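Local coordinates for protein 3,4-dihydroxybenzoate decarboxylase (Enterobacter cloacae, PDB 5NY5) that probably catalyses the reversible decarboxylation of 3,4-dihydroxybenzoate to catechol, using prenylated FMN and a manganese ion as a member of the UbiD family, at residues 153-167 and 220-234. Numbering follows the deposited sequence.
Sequences LVLASDPEDTSLTDV and ACFEAPTTPFGYNEL
S163 and F229 bring the two backbones within 4.4 Å at their CA atoms. There F229 N donates to S163 O (3.0 Å). Residues 153-157 and 165-167 form the end of a beta hairpin, paired antiparallel through A156 and D166, with a type I turn at D161-L164; residues 220-234 are an irregular loop laid along it. Two residues further, backbone meets side chain: Y231 N donates to T165 OG1 (2.9 Å). With chi1 at 66°, T165 holds OG1 between its backbone N and carbonyl carbon, leaving CG2 to lie over one face of the Y231 ring, 3.7 Å from the centroid and 17° off the normal. V167 CG1 meets the same ring in its plane, at the CD1 edge. The phenol OH is hydrogen-bonded to E255, which also takes S157 OG. F229 repeats the CH-pi arrangement at the hairpin turn, S163 CA lying over the centre of one face of its ring.

Both segments belong to the Rift-related, FMN-binding region of the UbiD fold, and D166 and E233 are manganese ligands in a metal-bound structure of this protein. Here the metal is absent. D166 OD1 and E233 OE1 stand 3.3 Å apart, carboxylate planes 34° askew, and one water donates to both (2.5 Å to D166 OD1, 2.6 Å to E233 OE1). D166 OD2 accepts from I190 N. V167 CG2 packs on E233 CB at 3.5 Å, while L153 CD1 touches A220 CB nearer the helix 214-219 end of the loop.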
loop_
_atom_site.group_PDB
_atom_site.type_symbol
_atom_site.label_atom_id
_atom_site.label_comp_id
_atom_site.label_asym_id
_atom_site.label_seq_id
_atom_site.Cartn_x
_atom_site.Cartn_y
_atom_site.Cartn_z
ATOM N N LEU A 153 -33.287 11.684 -33.293
ATOM C CA LEU A 153 -34.166 11.829 -32.137
ATOM C C LEU A 153 -35.384 10.940 -32.351
ATOM O O LEU A 153 -36.215 11.215 -33.222
ATOM C CB LEU A 153 -34.572 13.287 -31.950
ATOM C CG LEU A 153 -35.442 13.572 -30.726
ATOM C CD1 LEU A 153 -34.604 13.571 -29.461
ATOM C CD2 LEU A 153 -36.179 14.884 -30.879
ATOM N N VAL A 154 -35.494 9.876 -31.563
ATOM C CA VAL A 154 -36.515 8.853 -31.759
ATOM C C VAL A 154 -37.672 9.107 -30.805
ATOM O O VAL A 154 -37.470 9.252 -29.594
ATOM C CB VAL A 154 -35.934 7.445 -31.554
ATOM C CG1 VAL A 154 -37.023 6.402 -31.717
ATOM C CG2 VAL A 154 -34.805 7.193 -32.535
ATOM N N LEU A 155 -38.884 9.161 -31.351
ATOM C CA LEU A 155 -40.108 9.238 -30.569
ATOM C C LEU A 155 -40.803 7.883 -30.592
ATOM O O LEU A 155 -40.843 7.216 -31.630
ATOM C CB LEU A 155 -41.054 10.314 -31.113
ATOM C CG LEU A 155 -40.497 11.715 -31.367
ATOM C CD1 LEU A 155 -41.601 12.667 -31.791
ATOM C CD2 LEU A 155 -39.796 12.247 -30.146
ATOM N N ALA A 156 -41.349 7.479 -29.448
ATOM C CA ALA A 156 -42.042 6.202 -29.352
ATOM C C ALA A 156 -43.034 6.259 -28.201
ATOM O O ALA A 156 -42.906 7.075 -27.286
ATOM C CB ALA A 156 -41.059 5.043 -29.164
ATOM N N SER A 157 -44.028 5.374 -28.261
ATOM C CA SER A 157 -45.065 5.306 -27.243
ATOM C C SER A 157 -45.345 3.853 -26.892
ATOM O O SER A 157 -45.148 2.949 -27.708
ATOM C CB SER A 157 -46.359 5.988 -27.703
ATOM O OG SER A 157 -46.188 7.390 -27.789
ATOM N N ASP A 158 -45.807 3.646 -25.662
ATOM C CA ASP A 158 -46.167 2.315 -25.195
ATOM C C ASP A 158 -47.226 1.714 -26.115
ATOM O O ASP A 158 -48.269 2.343 -26.345
ATOM C CB ASP A 158 -46.688 2.393 -23.758
ATOM C CG ASP A 158 -46.827 1.030 -23.094
ATOM O OD1 ASP A 158 -47.241 0.058 -23.758
ATOM O OD2 ASP A 158 -46.531 0.938 -21.885
ATOM N N PRO A 159 -47.003 0.515 -26.660
ATOM C CA PRO A 159 -48.027 -0.110 -27.510
ATOM C C PRO A 159 -49.293 -0.490 -26.761
ATOM O O PRO A 159 -50.292 -0.833 -27.407
ATOM C CB PRO A 159 -47.314 -1.350 -28.064
ATOM C CG PRO A 159 -46.265 -1.657 -27.049
ATOM C CD PRO A 159 -45.801 -0.328 -26.532
ATOM N N GLU A 160 -49.285 -0.442 -25.429
ATOM C CA GLU A 160 -50.474 -0.687 -24.622
ATOM C C GLU A 160 -51.087 0.604 -24.092
ATOM O O GLU A 160 -52.285 0.840 -24.270
ATOM C CB GLU A 160 -50.135 -1.619 -23.452
ATOM C CG GLU A 160 -49.673 -3.004 -23.868
ATOM C CD GLU A 160 -49.474 -3.929 -22.683
ATOM O OE1 GLU A 160 -49.533 -3.446 -21.533
ATOM O OE2 GLU A 160 -49.261 -5.140 -22.900
ATOM N N ASP A 161 -50.284 1.447 -23.446
ATOM C CA ASP A 161 -50.738 2.711 -22.869
ATOM C C ASP A 161 -50.043 3.839 -23.625
ATOM O O ASP A 161 -48.998 4.333 -23.198
ATOM C CB ASP A 161 -50.438 2.767 -21.370
ATOM C CG ASP A 161 -51.156 3.904 -20.669
ATOM O OD1 ASP A 161 -51.600 4.851 -21.352
ATOM O OD2 ASP A 161 -51.274 3.854 -19.427
ATOM N N THR A 162 -50.648 4.262 -24.740
ATOM C CA THR A 162 -50.051 5.286 -25.591
ATOM C C THR A 162 -49.722 6.567 -24.828
ATOM O O THR A 162 -48.845 7.326 -25.258
ATOM C CB THR A 162 -50.992 5.591 -26.762
ATOM O OG1 THR A 162 -51.396 4.361 -27.375
ATOM C CG2 THR A 162 -50.302 6.455 -27.809
ATOM N N SER A 163 -50.380 6.811 -23.692
ATOM C CA SER A 163 -50.070 7.978 -22.872
ATOM C C SER A 163 -48.654 7.947 -22.310
ATOM O O SER A 163 -48.200 8.960 -21.766
ATOM C CB SER A 163 -51.075 8.092 -21.724
ATOM O OG SER A 163 -51.002 6.965 -20.867
ATOM N N LEU A 164 -47.954 6.821 -22.418
ATOM C CA LEU A 164 -46.580 6.688 -21.954
ATOM C C LEU A 164 -45.644 6.831 -23.146
ATOM O O LEU A 164 -45.662 5.994 -24.056
ATOM C CB LEU A 164 -46.371 5.343 -21.261
ATOM C CG LEU A 164 -47.260 5.085 -20.045
ATOM C CD1 LEU A 164 -47.174 3.629 -19.617
ATOM C CD2 LEU A 164 -46.867 6.008 -18.903
ATOM N N THR A 165 -44.830 7.883 -23.137
ATOM C CA THR A 165 -43.976 8.221 -24.264
ATOM C C THR A 165 -42.516 8.264 -23.838
ATOM O O THR A 165 -42.191 8.419 -22.657
ATOM C CB THR A 165 -44.368 9.575 -24.869
ATOM O OG1 THR A 165 -44.104 10.617 -23.921
ATOM C CG2 THR A 165 -45.845 9.590 -25.228
ATOM N N ASP A 166 -41.633 8.131 -24.824
ATOM C CA ASP A 166 -40.197 8.215 -24.594
ATOM C C ASP A 166 -39.535 8.808 -25.826
ATOM O O ASP A 166 -39.761 8.332 -26.943
ATOM C CB ASP A 166 -39.601 6.839 -24.286
ATOM C CG ASP A 166 -38.136 6.912 -23.906
ATOM O OD1 ASP A 166 -37.763 7.841 -23.159
ATOM O OD2 ASP A 166 -37.360 6.043 -24.356
ATOM N N VAL A 167 -38.729 9.847 -25.626
ATOM C CA VAL A 167 -37.949 10.456 -26.695
ATOM C C VAL A 167 -36.478 10.356 -26.311
ATOM O O VAL A 167 -36.107 10.625 -25.162
ATOM C CB VAL A 167 -38.385 11.911 -26.969
ATOM C CG1 VAL A 167 -39.798 12.159 -26.440
ATOM C CG2 VAL A 167 -37.405 12.932 -26.420
ATOM N N ALA A 220 -32.904 16.961 -24.693
ATOM C CA ALA A 220 -33.367 15.579 -24.727
ATOM C C ALA A 220 -32.464 14.637 -23.943
ATOM O O ALA A 220 -32.888 13.524 -23.615
ATOM C CB ALA A 220 -33.479 15.097 -26.173
ATOM N N CYS A 221 -31.237 15.050 -23.639
ATOM C CA CYS A 221 -30.290 14.190 -22.945
ATOM C C CYS A 221 -30.438 14.232 -21.430
ATOM O O CYS A 221 -29.778 13.449 -20.740
ATOM C CB CYS A 221 -28.860 14.569 -23.330
ATOM S SG CYS A 221 -28.503 14.364 -25.084
ATOM N N PHE A 222 -31.280 15.110 -20.901
ATOM C CA PHE A 222 -31.487 15.210 -19.466
ATOM C C PHE A 222 -32.623 14.293 -19.018
ATOM O O PHE A 222 -33.429 13.817 -19.821
ATOM C CB PHE A 222 -31.788 16.653 -19.067
ATOM C CG PHE A 222 -30.599 17.564 -19.148
ATOM C CD1 PHE A 222 -30.099 17.966 -20.373
ATOM C CD2 PHE A 222 -29.985 18.025 -17.997
ATOM C CE1 PHE A 222 -29.009 18.802 -20.450
ATOM C CE2 PHE A 222 -28.894 18.865 -18.069
ATOM C CZ PHE A 222 -28.405 19.253 -19.297
ATOM N N GLU A 223 -32.671 14.043 -17.711
ATOM C CA GLU A 223 -33.741 13.243 -17.133
ATOM C C GLU A 223 -35.012 14.073 -17.033
ATOM O O GLU A 223 -35.004 15.171 -16.469
ATOM C CB GLU A 223 -33.340 12.717 -15.755
ATOM C CG GLU A 223 -32.637 11.370 -15.787
ATOM C CD GLU A 223 -33.544 10.252 -16.267
ATOM O OE1 GLU A 223 -34.777 10.367 -16.092
ATOM O OE2 GLU A 223 -33.029 9.259 -16.822
ATOM N N ALA A 224 -36.100 13.547 -17.583
ATOM C CA ALA A 224 -37.368 14.250 -17.595
ATOM C C ALA A 224 -38.432 13.441 -16.868
ATOM O O ALA A 224 -38.360 12.208 -16.828
ATOM C CB ALA A 224 -37.834 14.521 -19.031
ATOM N N PRO A 225 -39.431 14.103 -16.278
ATOM C CA PRO A 225 -40.546 13.365 -15.667
ATOM C C PRO A 225 -41.400 12.640 -16.697
ATOM O O PRO A 225 -41.051 12.591 -17.880
ATOM C CB PRO A 225 -41.344 14.465 -14.954
ATOM C CG PRO A 225 -40.963 15.731 -15.661
ATOM C CD PRO A 225 -39.527 15.552 -16.038
ATOM N N THR A 226 -42.518 12.066 -16.262
ATOM C CA THR A 226 -43.451 11.398 -17.161
ATOM C C THR A 226 -44.859 11.870 -16.839
ATOM O O THR A 226 -45.310 11.752 -15.696
ATOM C CB THR A 226 -43.354 9.874 -17.048
ATOM O OG1 THR A 226 -42.099 9.433 -17.577
ATOM C CG2 THR A 226 -44.479 9.214 -17.830
ATOM N N THR A 227 -45.539 12.411 -17.840
ATOM C CA THR A 227 -46.895 12.929 -17.750
ATOM C C THR A 227 -47.702 12.359 -18.907
ATOM O O THR A 227 -47.130 11.845 -19.872
ATOM C CB THR A 227 -46.900 14.465 -17.797
ATOM O OG1 THR A 227 -46.420 14.912 -19.071
ATOM C CG2 THR A 227 -46.024 15.040 -16.693
ATOM N N PRO A 228 -49.036 12.419 -18.834
ATOM C CA PRO A 228 -49.852 11.811 -19.900
ATOM C C PRO A 228 -49.611 12.487 -21.240
ATOM O O PRO A 228 -49.746 13.707 -21.368
ATOM C CB PRO A 228 -51.291 12.028 -19.412
ATOM C CG PRO A 228 -51.174 12.248 -17.944
ATOM C CD PRO A 228 -49.876 12.958 -17.751
ATOM N N PHE A 229 -49.264 11.679 -22.245
ATOM C CA PHE A 229 -48.915 12.173 -23.577
ATOM C C PHE A 229 -47.908 13.316 -23.475
ATOM O O PHE A 229 -48.031 14.356 -24.124
ATOM C CB PHE A 229 -50.163 12.602 -24.351
ATOM C CG PHE A 229 -51.055 11.459 -24.757
ATOM C CD1 PHE A 229 -50.876 10.822 -25.973
ATOM C CD2 PHE A 229 -52.079 11.030 -23.926
ATOM C CE1 PHE A 229 -51.695 9.775 -26.353
ATOM C CE2 PHE A 229 -52.903 9.982 -24.300
ATOM C CZ PHE A 229 -52.710 9.354 -25.515
ATOM N N GLY A 230 -46.898 13.109 -22.636
ATOM C CA GLY A 230 -46.011 14.178 -22.227
ATOM C C GLY A 230 -44.879 14.505 -23.176
ATOM O O GLY A 230 -44.651 15.682 -23.469
ATOM N N TYR A 231 -44.167 13.486 -23.660
ATOM C CA TYR A 231 -42.932 13.684 -24.421
ATOM C C TYR A 231 -42.020 14.664 -23.686
ATOM O O TYR A 231 -41.542 15.654 -24.243
ATOM C CB TYR A 231 -43.229 14.165 -25.844
ATOM C CG TYR A 231 -44.094 13.232 -26.664
ATOM C CD1 TYR A 231 -43.535 12.174 -27.369
ATOM C CD2 TYR A 231 -45.468 13.421 -26.747
ATOM C CE1 TYR A 231 -44.321 11.325 -28.124
ATOM C CE2 TYR A 231 -46.261 12.576 -27.500
ATOM C CZ TYR A 231 -45.683 11.531 -28.186
ATOM O OH TYR A 231 -46.466 10.688 -28.936
ATOM N N ASN A 232 -41.783 14.370 -22.405
ATOM C CA ASN A 232 -41.325 15.385 -21.462
ATOM C C ASN A 232 -39.912 15.880 -21.740
ATOM O O ASN A 232 -39.581 17.003 -21.342
ATOM C CB ASN A 232 -41.420 14.841 -20.040
ATOM C CG ASN A 232 -42.830 14.414 -19.675
ATOM O OD1 ASN A 232 -43.224 13.268 -19.899
ATOM N ND2 ASN A 232 -43.599 15.338 -19.113
ATOM N N GLU A 233 -39.070 15.086 -22.402
ATOM C CA GLU A 233 -37.731 15.568 -22.715
ATOM C C GLU A 233 -37.765 16.763 -23.655
ATOM O O GLU A 233 -36.790 17.519 -23.714
ATOM C CB GLU A 233 -36.884 14.446 -23.315
ATOM C CG GLU A 233 -36.545 13.330 -22.343
ATOM C CD GLU A 233 -37.615 12.261 -22.280
ATOM O OE1 GLU A 233 -37.314 11.099 -22.628
ATOM O OE2 GLU A 233 -38.758 12.582 -21.894
ATOM N N LEU A 234 -38.867 16.953 -24.383
ATOM C CA LEU A 234 -39.038 18.132 -25.216
ATOM C C LEU A 234 -39.386 19.372 -24.407
ATOM O O LEU A 234 -39.280 20.487 -24.930
ATOM C CB LEU A 234 -40.124 17.882 -26.262
ATOM C CG LEU A 234 -39.873 16.737 -27.243
ATOM C CD1 LEU A 234 -41.054 16.563 -28.177
ATOM C CD2 LEU A 234 -38.604 16.986 -28.035
HETATM O O HOH W 1 -38.845 9.319 -21.423
#